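Local coordinates for uncharacterized protein (Staphylococcus aureus subsp. aureus Mu50, PDB 4QPV) that is of unknown function but belongs to the DUF1672 family and adopts an unusual fold built on a kinked-helix-beta-beta-beta repeat, at residues P34-K38 with D39-F43; E56-M60 with D61-L65; T120-G123 with T124-G128; T155-E159 with N160-K164; N253-H256 with D257-V260. All blocks are in the same frame, centred on the assembly; numbering follows the deposited sequence. Where two conformers were deposited one is given.

Contact 1 (P34-K38 with D39-F43); sequences PPAEK and DAIEF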
# COMPACT_ATOMS: atom_id res chain seq x y z
N PRO A 34 12.06 3.52 10.69
CA PRO A 34 11.92 4.93 10.29
C PRO A 34 12.81 5.85 11.15
O PRO A 34 13.19 5.47 12.27
CB PRO A 34 10.42 5.20 10.54
CG PRO A 34 9.77 3.84 10.45
CD PRO A 34 10.77 2.98 11.17
N PRO A 35 13.18 7.07 10.66
CA PRO A 35 13.99 7.98 11.51
C PRO A 35 13.36 8.12 12.90
O PRO A 35 12.16 8.39 12.99
CB PRO A 35 13.97 9.28 10.71
CG PRO A 35 13.76 8.88 9.29
CD PRO A 35 12.82 7.70 9.38
N ALA A 36 14.14 7.83 13.97
CA ALA A 36 13.63 7.84 15.36
C ALA A 36 14.71 7.90 16.44
O ALA A 36 15.85 7.50 16.20
CB ALA A 36 12.79 6.58 15.59
N GLU A 37 14.31 8.36 17.66
CA GLU A 37 15.18 8.42 18.83
C GLU A 37 15.29 7.05 19.45
O GLU A 37 14.34 6.28 19.37
CB GLU A 37 14.65 9.44 19.86
CG GLU A 37 15.05 10.86 19.54
CD GLU A 37 16.55 11.10 19.47
OE1 GLU A 37 17.16 11.41 20.52
OE2 GLU A 37 17.11 10.97 18.36
N LYS A 38 16.44 6.76 20.11
CA LYS A 38 16.65 5.47 20.77
C LYS A 38 15.56 5.24 21.82
O LYS A 38 15.05 4.13 21.94
CB LYS A 38 18.05 5.40 21.42
CG LYS A 38 19.20 5.30 20.43
CD LYS A 38 20.54 5.38 21.15
CE LYS A 38 21.71 5.37 20.20
NZ LYS A 38 23.00 5.44 20.94
N ASP A 39 15.19 6.31 22.57
CA ASP A 39 14.17 6.35 23.62
C ASP A 39 12.79 6.00 23.03
O ASP A 39 12.03 5.27 23.67
CB ASP A 39 14.16 7.76 24.25
CG ASP A 39 12.98 8.04 25.16
OD1 ASP A 39 13.00 7.56 26.32
OD2 ASP A 39 12.05 8.75 24.72
N ALA A 40 12.47 6.54 21.84
CA ALA A 40 11.21 6.29 21.12
C ALA A 40 11.13 4.82 20.69
O ALA A 40 10.08 4.18 20.87
CB ALA A 40 11.11 7.21 19.92
N ILE A 41 12.23 4.26 20.13
CA ILE A 41 12.33 2.85 19.73
C ILE A 41 12.10 1.96 20.95
O ILE A 41 11.26 1.06 20.90
CB ILE A 41 13.70 2.57 19.05
CG1 ILE A 41 13.79 3.30 17.69
CG2 ILE A 41 13.95 1.05 18.89
CD1 ILE A 41 15.28 3.36 17.08
N GLU A 42 12.80 2.22 22.07
CA GLU A 42 12.61 1.43 23.29
C GLU A 42 11.16 1.54 23.80
O GLU A 42 10.59 0.53 24.22
CB GLU A 42 13.62 1.86 24.38
CG GLU A 42 13.42 1.18 25.72
CD GLU A 42 13.82 -0.27 25.92
OE1 GLU A 42 14.06 -0.99 24.92
OE2 GLU A 42 13.87 -0.70 27.10
N PHE A 43 10.56 2.75 23.73
CA PHE A 43 9.17 2.98 24.16
C PHE A 43 8.19 2.09 23.37
O PHE A 43 7.30 1.47 23.96
CB PHE A 43 8.77 4.47 24.03
CG PHE A 43 7.42 4.81 24.61
CD1 PHE A 43 7.29 5.15 25.95
CD2 PHE A 43 6.27 4.78 23.82
CE1 PHE A 43 6.03 5.46 26.49
CE2 PHE A 43 5.02 5.09 24.36
CZ PHE A 43 4.91 5.43 25.70

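Contact 2 (E56-M60 with D61-L65); sequences EQFFM and DNFGL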
# COMPACT_ATOMS: atom_id res chain seq x y z
N GLU A 56 -5.50 0.58 16.19
CA GLU A 56 -6.72 -0.06 15.69
C GLU A 56 -7.94 0.82 16.00
O GLU A 56 -8.78 1.05 15.13
CB GLU A 56 -6.86 -1.47 16.30
CG GLU A 56 -5.81 -2.43 15.72
CD GLU A 56 -5.52 -3.68 16.54
OE1 GLU A 56 -6.18 -3.90 17.58
OE2 GLU A 56 -4.60 -4.43 16.14
N GLN A 57 -7.99 1.37 17.23
CA GLN A 57 -9.08 2.27 17.64
C GLN A 57 -9.15 3.48 16.70
O GLN A 57 -10.25 3.89 16.35
CB GLN A 57 -8.89 2.74 19.09
CG GLN A 57 -10.02 3.66 19.61
CD GLN A 57 -9.71 4.24 20.96
OE1 GLN A 57 -8.62 4.05 21.51
NE2 GLN A 57 -10.67 4.94 21.56
N PHE A 58 -7.98 4.07 16.36
CA PHE A 58 -7.94 5.24 15.47
C PHE A 58 -8.67 4.97 14.14
O PHE A 58 -9.47 5.80 13.69
CB PHE A 58 -6.49 5.67 15.19
CG PHE A 58 -6.37 6.92 14.34
CD1 PHE A 58 -6.37 6.84 12.95
CD2 PHE A 58 -6.22 8.17 14.93
CE1 PHE A 58 -6.28 8.00 12.17
CE2 PHE A 58 -6.12 9.33 14.15
CZ PHE A 58 -6.15 9.24 12.77
N PHE A 59 -8.39 3.83 13.52
CA PHE A 59 -8.99 3.48 12.22
C PHE A 59 -10.47 3.19 12.35
O PHE A 59 -11.22 3.50 11.42
CB PHE A 59 -8.24 2.31 11.57
CG PHE A 59 -6.99 2.78 10.88
CD1 PHE A 59 -5.80 2.95 11.60
CD2 PHE A 59 -7.00 3.13 9.53
CE1 PHE A 59 -4.65 3.44 10.97
CE2 PHE A 59 -5.86 3.64 8.91
CZ PHE A 59 -4.69 3.80 9.63
N MSE A 60 -10.91 2.65 13.51
CA MSE A 60 -12.34 2.42 13.72
C MSE A 60 -13.06 3.77 13.92
O MSE A 60 -14.05 4.02 13.25
CB MSE A 60 -12.61 1.45 14.90
CG MSE A 60 -14.11 1.14 15.11
SE MSE A 60 -15.02 0.37 13.53
CE MSE A 60 -14.31 -1.42 13.63
N ASP A 61 -12.53 4.63 14.82
CA ASP A 61 -13.12 5.95 15.11
C ASP A 61 -13.23 6.85 13.86
O ASP A 61 -14.26 7.48 13.65
CB ASP A 61 -12.30 6.68 16.17
CG ASP A 61 -12.41 6.10 17.58
OD1 ASP A 61 -13.35 5.31 17.83
OD2 ASP A 61 -11.54 6.42 18.41
N ASN A 62 -12.17 6.89 13.05
CA ASN A 62 -12.12 7.81 11.92
C ASN A 62 -12.61 7.25 10.59
O ASN A 62 -13.17 8.02 9.81
CB ASN A 62 -10.70 8.38 11.75
CG ASN A 62 -10.34 9.28 12.91
OD1 ASN A 62 -10.96 10.33 13.12
ND2 ASN A 62 -9.47 8.81 13.80
N PHE A 63 -12.42 5.96 10.32
CA PHE A 63 -12.82 5.41 9.03
C PHE A 63 -13.94 4.37 9.11
O PHE A 63 -14.50 3.99 8.06
CB PHE A 63 -11.60 4.82 8.29
CG PHE A 63 -10.50 5.84 8.13
CD1 PHE A 63 -10.61 6.88 7.21
CD2 PHE A 63 -9.37 5.81 8.95
CE1 PHE A 63 -9.61 7.84 7.08
CE2 PHE A 63 -8.37 6.79 8.83
CZ PHE A 63 -8.50 7.80 7.90
N GLY A 64 -14.30 3.93 10.32
CA GLY A 64 -15.36 2.94 10.51
C GLY A 64 -14.93 1.57 10.02
O GLY A 64 -15.77 0.76 9.61
N LEU A 65 -13.61 1.32 10.02
CA LEU A 65 -13.04 0.06 9.55
C LEU A 65 -12.29 -0.68 10.64
O LEU A 65 -11.60 -0.08 11.47
CB LEU A 65 -12.08 0.32 8.38
CG LEU A 65 -12.77 0.79 7.08
CD1 LEU A 65 -11.75 1.44 6.15
CD2 LEU A 65 -13.50 -0.37 6.39
O HOH W 1 -10.04 -0.70 13.56
O HOH W 2 -13.48 4.58 20.52

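Contact 3 (T120-G123 with T124-G128); sequences TLVG and TVLSG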
# COMPACT_ATOMS: atom_id res chain seq x y z
N THR A 120 -4.00 12.63 2.94
CA THR A 120 -3.14 11.57 2.40
C THR A 120 -3.59 10.21 2.97
O THR A 120 -3.73 9.26 2.22
CB THR A 120 -1.66 11.87 2.65
OG1 THR A 120 -1.33 13.11 1.99
CG2 THR A 120 -0.72 10.77 2.13
N LEU A 121 -3.85 10.16 4.29
CA LEU A 121 -4.32 8.93 4.93
C LEU A 121 -5.67 8.52 4.36
O LEU A 121 -5.87 7.34 4.10
CB LEU A 121 -4.41 9.12 6.46
CG LEU A 121 -4.76 7.86 7.23
CD1 LEU A 121 -3.68 6.75 7.04
CD2 LEU A 121 -4.95 8.19 8.69
N VAL A 122 -6.58 9.49 4.15
CA VAL A 122 -7.86 9.20 3.51
C VAL A 122 -7.61 8.51 2.14
O VAL A 122 -8.22 7.48 1.87
CB VAL A 122 -8.76 10.45 3.38
CG1 VAL A 122 -9.93 10.21 2.43
CG2 VAL A 122 -9.29 10.88 4.75
N GLY A 123 -6.69 9.06 1.34
CA GLY A 123 -6.33 8.49 0.03
C GLY A 123 -5.79 7.07 0.14
O GLY A 123 -6.11 6.21 -0.68
N THR A 124 -5.00 6.81 1.19
CA THR A 124 -4.44 5.49 1.48
C THR A 124 -5.58 4.49 1.79
O THR A 124 -5.59 3.38 1.27
CB THR A 124 -3.42 5.63 2.62
OG1 THR A 124 -2.27 6.28 2.09
CG2 THR A 124 -3.03 4.31 3.23
N VAL A 125 -6.55 4.90 2.61
CA VAL A 125 -7.69 4.06 2.95
C VAL A 125 -8.53 3.84 1.69
O VAL A 125 -8.94 2.71 1.43
CB VAL A 125 -8.48 4.72 4.09
CG1 VAL A 125 -9.86 4.08 4.26
CG2 VAL A 125 -7.68 4.68 5.39
N LEU A 126 -8.74 4.90 0.89
CA LEU A 126 -9.55 4.84 -0.33
C LEU A 126 -8.94 3.90 -1.40
O LEU A 126 -9.68 3.38 -2.22
CB LEU A 126 -9.84 6.22 -0.90
CG LEU A 126 -10.83 7.04 -0.05
CD1 LEU A 126 -11.07 8.39 -0.68
CD2 LEU A 126 -12.14 6.29 0.19
N SER A 127 -7.61 3.64 -1.36
CA SER A 127 -6.98 2.66 -2.24
C SER A 127 -7.65 1.28 -2.01
O SER A 127 -7.85 0.51 -2.94
CB SER A 127 -5.48 2.60 -1.98
OG SER A 127 -4.87 1.49 -2.62
N GLY A 128 -8.02 1.03 -0.74
CA GLY A 128 -8.69 -0.21 -0.34
C GLY A 128 -10.10 -0.29 -0.92
O GLY A 128 -10.58 -1.38 -1.25

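Contact 4 (T155-E159 with N160-K164); sequences TGYTE and NAIMK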
# COMPACT_ATOMS: atom_id res chain seq x y z
N THR A 155 10.90 -11.36 -8.95
CA THR A 155 10.14 -11.67 -7.74
C THR A 155 9.52 -10.36 -7.31
O THR A 155 9.93 -9.29 -7.77
CB THR A 155 11.04 -12.26 -6.60
OG1 THR A 155 11.89 -11.23 -6.10
CG2 THR A 155 11.87 -13.47 -7.04
N GLY A 156 8.61 -10.42 -6.36
CA GLY A 156 8.11 -9.20 -5.76
C GLY A 156 8.75 -9.09 -4.39
O GLY A 156 9.73 -9.78 -4.09
N TYR A 157 8.19 -8.24 -3.53
CA TYR A 157 8.59 -8.22 -2.11
C TYR A 157 8.11 -9.52 -1.47
O TYR A 157 7.24 -10.16 -2.03
CB TYR A 157 7.82 -7.09 -1.43
CG TYR A 157 8.38 -5.70 -1.53
CD1 TYR A 157 9.42 -5.29 -0.70
CD2 TYR A 157 7.73 -4.73 -2.29
CE1 TYR A 157 9.88 -3.97 -0.71
CE2 TYR A 157 8.18 -3.41 -2.30
CZ TYR A 157 9.24 -3.03 -1.50
OH TYR A 157 9.61 -1.72 -1.50
N THR A 158 8.56 -9.86 -0.26
CA THR A 158 7.95 -10.97 0.47
C THR A 158 6.66 -10.45 1.14
O THR A 158 6.51 -9.23 1.35
CB THR A 158 8.89 -11.54 1.55
OG1 THR A 158 9.09 -10.53 2.57
CG2 THR A 158 10.22 -12.04 0.98
N GLU A 159 5.78 -11.37 1.52
CA GLU A 159 4.55 -10.99 2.21
C GLU A 159 4.88 -10.31 3.54
O GLU A 159 4.25 -9.31 3.89
CB GLU A 159 3.64 -12.23 2.41
CG GLU A 159 3.06 -12.76 1.11
CD GLU A 159 1.96 -13.79 1.26
OE1 GLU A 159 0.80 -13.39 1.54
OE2 GLU A 159 2.23 -15.00 1.08
N ASN A 160 5.90 -10.80 4.29
CA ASN A 160 6.25 -10.18 5.57
C ASN A 160 6.76 -8.76 5.39
O ASN A 160 6.40 -7.88 6.17
CB ASN A 160 7.30 -10.99 6.31
CG ASN A 160 6.73 -12.10 7.13
OD1 ASN A 160 7.10 -13.26 6.97
ND2 ASN A 160 5.82 -11.77 8.04
N ALA A 161 7.57 -8.54 4.33
CA ALA A 161 8.10 -7.20 4.07
C ALA A 161 6.95 -6.21 3.82
O ALA A 161 6.98 -5.12 4.40
CB ALA A 161 9.05 -7.23 2.87
N ILE A 162 5.95 -6.57 3.00
CA ILE A 162 4.87 -5.61 2.71
C ILE A 162 3.98 -5.37 3.96
O ILE A 162 3.55 -4.25 4.20
CB ILE A 162 4.03 -5.98 1.46
CG1 ILE A 162 3.22 -7.25 1.66
CG2 ILE A 162 4.88 -6.03 0.15
CD1 ILE A 162 2.21 -7.55 0.57
N MSE A 163 3.75 -6.43 4.75
CA MSE A 163 2.90 -6.31 5.95
C MSE A 163 3.56 -5.45 7.02
O MSE A 163 2.88 -4.61 7.62
CB MSE A 163 2.55 -7.70 6.51
CG MSE A 163 1.53 -8.45 5.66
SE MSE A 163 -0.18 -7.50 5.42
CE MSE A 163 -0.23 -7.65 3.55
N LYS A 164 4.86 -5.59 7.23
CA LYS A 164 5.55 -4.85 8.28
C LYS A 164 6.16 -3.51 7.89
O LYS A 164 6.47 -2.73 8.80
CB LYS A 164 6.67 -5.74 8.83
CG LYS A 164 6.10 -6.96 9.54
CD LYS A 164 7.14 -7.87 10.13
CE LYS A 164 6.46 -9.10 10.70
NZ LYS A 164 7.22 -9.67 11.85

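Contact 5 (N253-H256 with D257-V260); sequences NIPH and DLNV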
# COMPACT_ATOMS: atom_id res chain seq x y z
N ASN A 253 -8.80 -10.31 -19.01
CA ASN A 253 -9.37 -10.29 -17.66
C ASN A 253 -8.64 -9.39 -16.64
O ASN A 253 -9.05 -9.35 -15.48
CB ASN A 253 -9.44 -11.74 -17.13
CG ASN A 253 -8.10 -12.42 -16.92
OD1 ASN A 253 -7.07 -12.05 -17.51
ND2 ASN A 253 -8.11 -13.47 -16.12
N ILE A 254 -7.60 -8.65 -17.06
CA ILE A 254 -6.87 -7.78 -16.13
C ILE A 254 -7.41 -6.31 -16.22
O ILE A 254 -8.26 -6.04 -17.07
CB ILE A 254 -5.33 -7.90 -16.30
CG1 ILE A 254 -4.84 -7.38 -17.67
CG2 ILE A 254 -4.85 -9.34 -16.01
CD1 ILE A 254 -3.26 -7.00 -17.65
N PRO A 255 -6.93 -5.37 -15.35
CA PRO A 255 -7.53 -4.02 -15.34
C PRO A 255 -7.17 -3.09 -16.51
O PRO A 255 -6.43 -2.11 -16.35
CB PRO A 255 -7.05 -3.43 -14.00
CG PRO A 255 -6.60 -4.62 -13.19
CD PRO A 255 -6.01 -5.53 -14.21
N HIS A 256 -7.82 -3.32 -17.66
CA HIS A 256 -7.73 -2.44 -18.83
C HIS A 256 -8.27 -1.03 -18.51
O HIS A 256 -7.75 -0.06 -19.04
CB HIS A 256 -8.51 -3.03 -20.01
CG HIS A 256 -7.81 -4.17 -20.66
ND1 HIS A 256 -7.23 -4.05 -21.91
CD2 HIS A 256 -7.59 -5.43 -20.20
CE1 HIS A 256 -6.69 -5.23 -22.17
NE2 HIS A 256 -6.89 -6.09 -21.17
N ASP A 257 -9.29 -0.94 -17.63
CA ASP A 257 -9.93 0.33 -17.25
C ASP A 257 -9.13 1.11 -16.18
O ASP A 257 -9.56 2.20 -15.80
CB ASP A 257 -11.38 0.09 -16.77
CG ASP A 257 -11.53 -0.86 -15.58
OD1 ASP A 257 -10.49 -1.33 -15.05
OD2 ASP A 257 -12.68 -1.13 -15.19
N LEU A 258 -7.98 0.57 -15.68
CA LEU A 258 -7.16 1.32 -14.72
C LEU A 258 -5.88 1.78 -15.41
O LEU A 258 -5.58 1.35 -16.52
CB LEU A 258 -6.81 0.46 -13.46
CG LEU A 258 -7.98 -0.08 -12.64
CD1 LEU A 258 -7.48 -0.81 -11.39
CD2 LEU A 258 -8.95 1.04 -12.23
N ASN A 259 -5.11 2.66 -14.74
CA ASN A 259 -3.77 3.04 -15.23
C ASN A 259 -2.84 1.97 -14.68
O ASN A 259 -2.86 1.71 -13.48
CB ASN A 259 -3.37 4.44 -14.79
CG ASN A 259 -4.23 5.50 -15.41
OD1 ASN A 259 -4.39 5.54 -16.63
ND2 ASN A 259 -4.86 6.33 -14.58
N VAL A 260 -2.15 1.24 -15.57
CA VAL A 260 -1.29 0.13 -15.15
C VAL A 260 0.11 0.36 -15.73
O VAL A 260 0.25 0.56 -16.93
CB VAL A 260 -1.86 -1.27 -15.50
CG1 VAL A 260 -0.92 -2.40 -15.05
CG2 VAL A 260 -3.25 -1.47 -14.87

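Contact 1 (P34-K38 with D39-F43)
E37 and I41 meet through the backbone where an extended loop turns into helix 38-46. Two hydrogen bonds carry the contact. I41 N donates to E37 O over 3.0 Å, the N-H pointing almost straight at the oxygen (165°), and E42 N reaches K38 O at the same 3.0 Å with a similarly straight N-H. These are the first i to i+4 bonds of the helix. E37 is at the N-cap position, and its carbonyl takes the first of them.

The apolar part is small. I41 swings CG1 to the side of its own backbone N (chi1 -68°), which lays that branch alongside the preceding loop. CG1 passes E37 O at 3.5 Å and touches A36 CB at 4.0 Å, while the methyl of A40 rests against E37 O at 3.4 Å.

The charged contact lies at the exposed start of the helix, where D39 directs OD2 to a salt bridge with K100. D39 sits in the first turn, where a negative side chain would probably be favoured by the helix dipole. On the loop side, backbone hydrogen bonds join P35 and E37 to G76. The whole is a helix N-terminus with A36, just before the N-cap, and I41 in the two positions of a hydrophobic staple, a small one here because A36 offers a single methyl.

Contact 2 (E56-M60 with D61-L65)
Helix 48-63 ends here, and Q57, F58 and F59 of its last turns meet D61, N62 and F63. D61 N donates to Q57 O at 2.8 Å, nearly straight. F58 O is gripped twice, by N62 N and by N62 ND2, both at 3.0 Å and from opposite faces of the carbonyl plane. The amide bends back because CG of N62 lies beside its backbone N (chi1 -67°). This sets ND2 over the centre of the F58 ring, 3.3 Å above its plane. N62 ND2 also bonds to L109 O, and N62 OD1 accepts from S111 N. The F59 and F63 rings lie side by side, CD2 to CD2 3.6 Å, planes inclined at 35°.

A water links Q57 NE2 to D61 OD1; Q57 OE1 accepts from R54 NH1, while D61 OD2 takes L109 N. A second water donates to both E56 O and L65 O. The last bond runs from G64 N to M60 O at 2.9 Å, and G64 then takes positive phi (70°). The F58 and F63 rings also pack on helix 116-133. Such a glycine with positive phi is typical of a helix C-terminus.

Contact 3 (T120-G123 with T124-G128)
V122 and L126, one turn apart on helix 116-133, lie side by side and point the same way, with V122 CG1 3.8 Å from L126 CD1. The valine puts CG1 anti to its backbone N (chi1 166°), beside its carbonyl and on the side of the following turn, where the leucine waits. L126 CG in turn sits 3.3 Å from V122 O, close to the oxygen its own N-H engages.

Beneath these side chains run alpha-helical bonds, less regular toward S127 and G128. L126 N to V122 O is 2.8 Å, and V125 N to L121 O is 2.9 Å. T124 N meets T120 O at 2.9 Å. The next bond, S127 N to G123 O at 3.1 Å, is weak, with an N-H angle of 133°, and G128 N turns to V125 O, three residues back.

Farther out, the helix is packed on several sides. L121 rests on F58, F59 and F63 of helix 48-63 and on A94 of strand 90-98, while V122, V125 and L126 all touch Y187 of helix 184-190. In the conformer given, the buried S127 OG is tied to L177 O and F170 N and so has partners within an apolar setting; T120 OG1 bonds to D116 O. The T124 hydroxyl has two weak acceptors, S168 O and T120 O, and which takes the proton is not settled; T124 OG1 is 3.3 Å from T120 O.

Contact 4 (T155-E159 with N160-K164)
T158 caps helix 159-165: its OG1 accepts from A161 N at 3.1 Å with an N-H angle of 156°. This is an N-cap, and it gives a first-turn N-H a side-chain acceptor. The hydroxyl is put there by chi1 of 66°, which holds OG1 between the backbone N and the carbonyl carbon. The same oxygen also bonds to Y27 O, so the capping group links the helix start to another part of the chain.

The next two N-H groups find regular helical acceptors. I162 N donates to T158 O at 3.2 Å, and N of selenomethionine M163 to E159 O at 3.0 Å. K164 N continues the series within the helix by bonding to N160 O.

Y157, just ahead of the cap, pairs with I162 in a hydrophobic staple beside the N-cap. Its CB meets I162 CG2 at 3.5 Å, and I162 comes across obliquely. Its ring carbon CD1 also lies near the A161 methyl. Farther along the ring, Y157 OH is satisfied by P274 O, and the ring stands edge-to-face with F226 of strand 220-227, so this residue ties the helix start to the mixed sheet. The other branch of I162 is held between its backbone N and carbonyl carbon (chi1 66°), with CG1 3.2 Å from E159 O.

Contact 5 (N253-H256 with D257-V260)
P255 to L258 form a type I beta turn, closed by L258 N donating to P255 O at 3.2 Å, and P255 is itself the centre of an inverse gamma turn in which H256 N bonds to I254 O at 2.8 Å. A kink at P255 thus precedes the turn into strand 259-265.

The side-chain contact is apolar and centres on the proline ring. P255 CB meets L258 CD1 and CG, each at 3.7 Å. A first torsion of -59°, with CG opposite the leucine's carbonyl carbon, brings these two atoms to the proline. V260 approaches from the strand, its CG2 3.6 Å from P255 O and more loosely set against P255 CB. L138 of helix 135-147 touches both P255 and L258, and V221 of strand 220-227 touches both L258 and V260.

The polar groups are paired with other parts of the chain. H256 has I254 O at the edge of its imidazole, in the ring plane, and its NE2 bonds to K251 O. H256 O accepts from H289 NE2, and D257 O from R218 NH1. D257 OD1 comes close to E137 OE1, a pairing of like charges that could raise the pKa of one of the acids. The chemistry implies a turn fixed by backbone bonds, with its proline packed against L138 and L141 of helix 135-147 and its carbonyls bonded to neighbouring side chains.

The five contacts follow one another along a single chain, in the order of their numbers. Contacts 2 and 3 are neighbours in space, centres 13 Å apart: F58 and F63 pack on L121, F63 on V122, and L65 on V125, joining helices 48-63 and 116-133 beside strand 90-98 of the three-stranded antiparallel sheet. Contact 1 begins the preceding helix 38-46 at the surface, its centre 25 Å from that of contact 2. Contacts 4 and 5 belong with the mixed sheet, where both reach strand 220-227, yet their centres are 23 Å apart. The centres of contacts 1 and 5 lie 41 Å apart on opposite sides of the chain's centre, so the set samples the three-stranded and the mixed sheet and their helices.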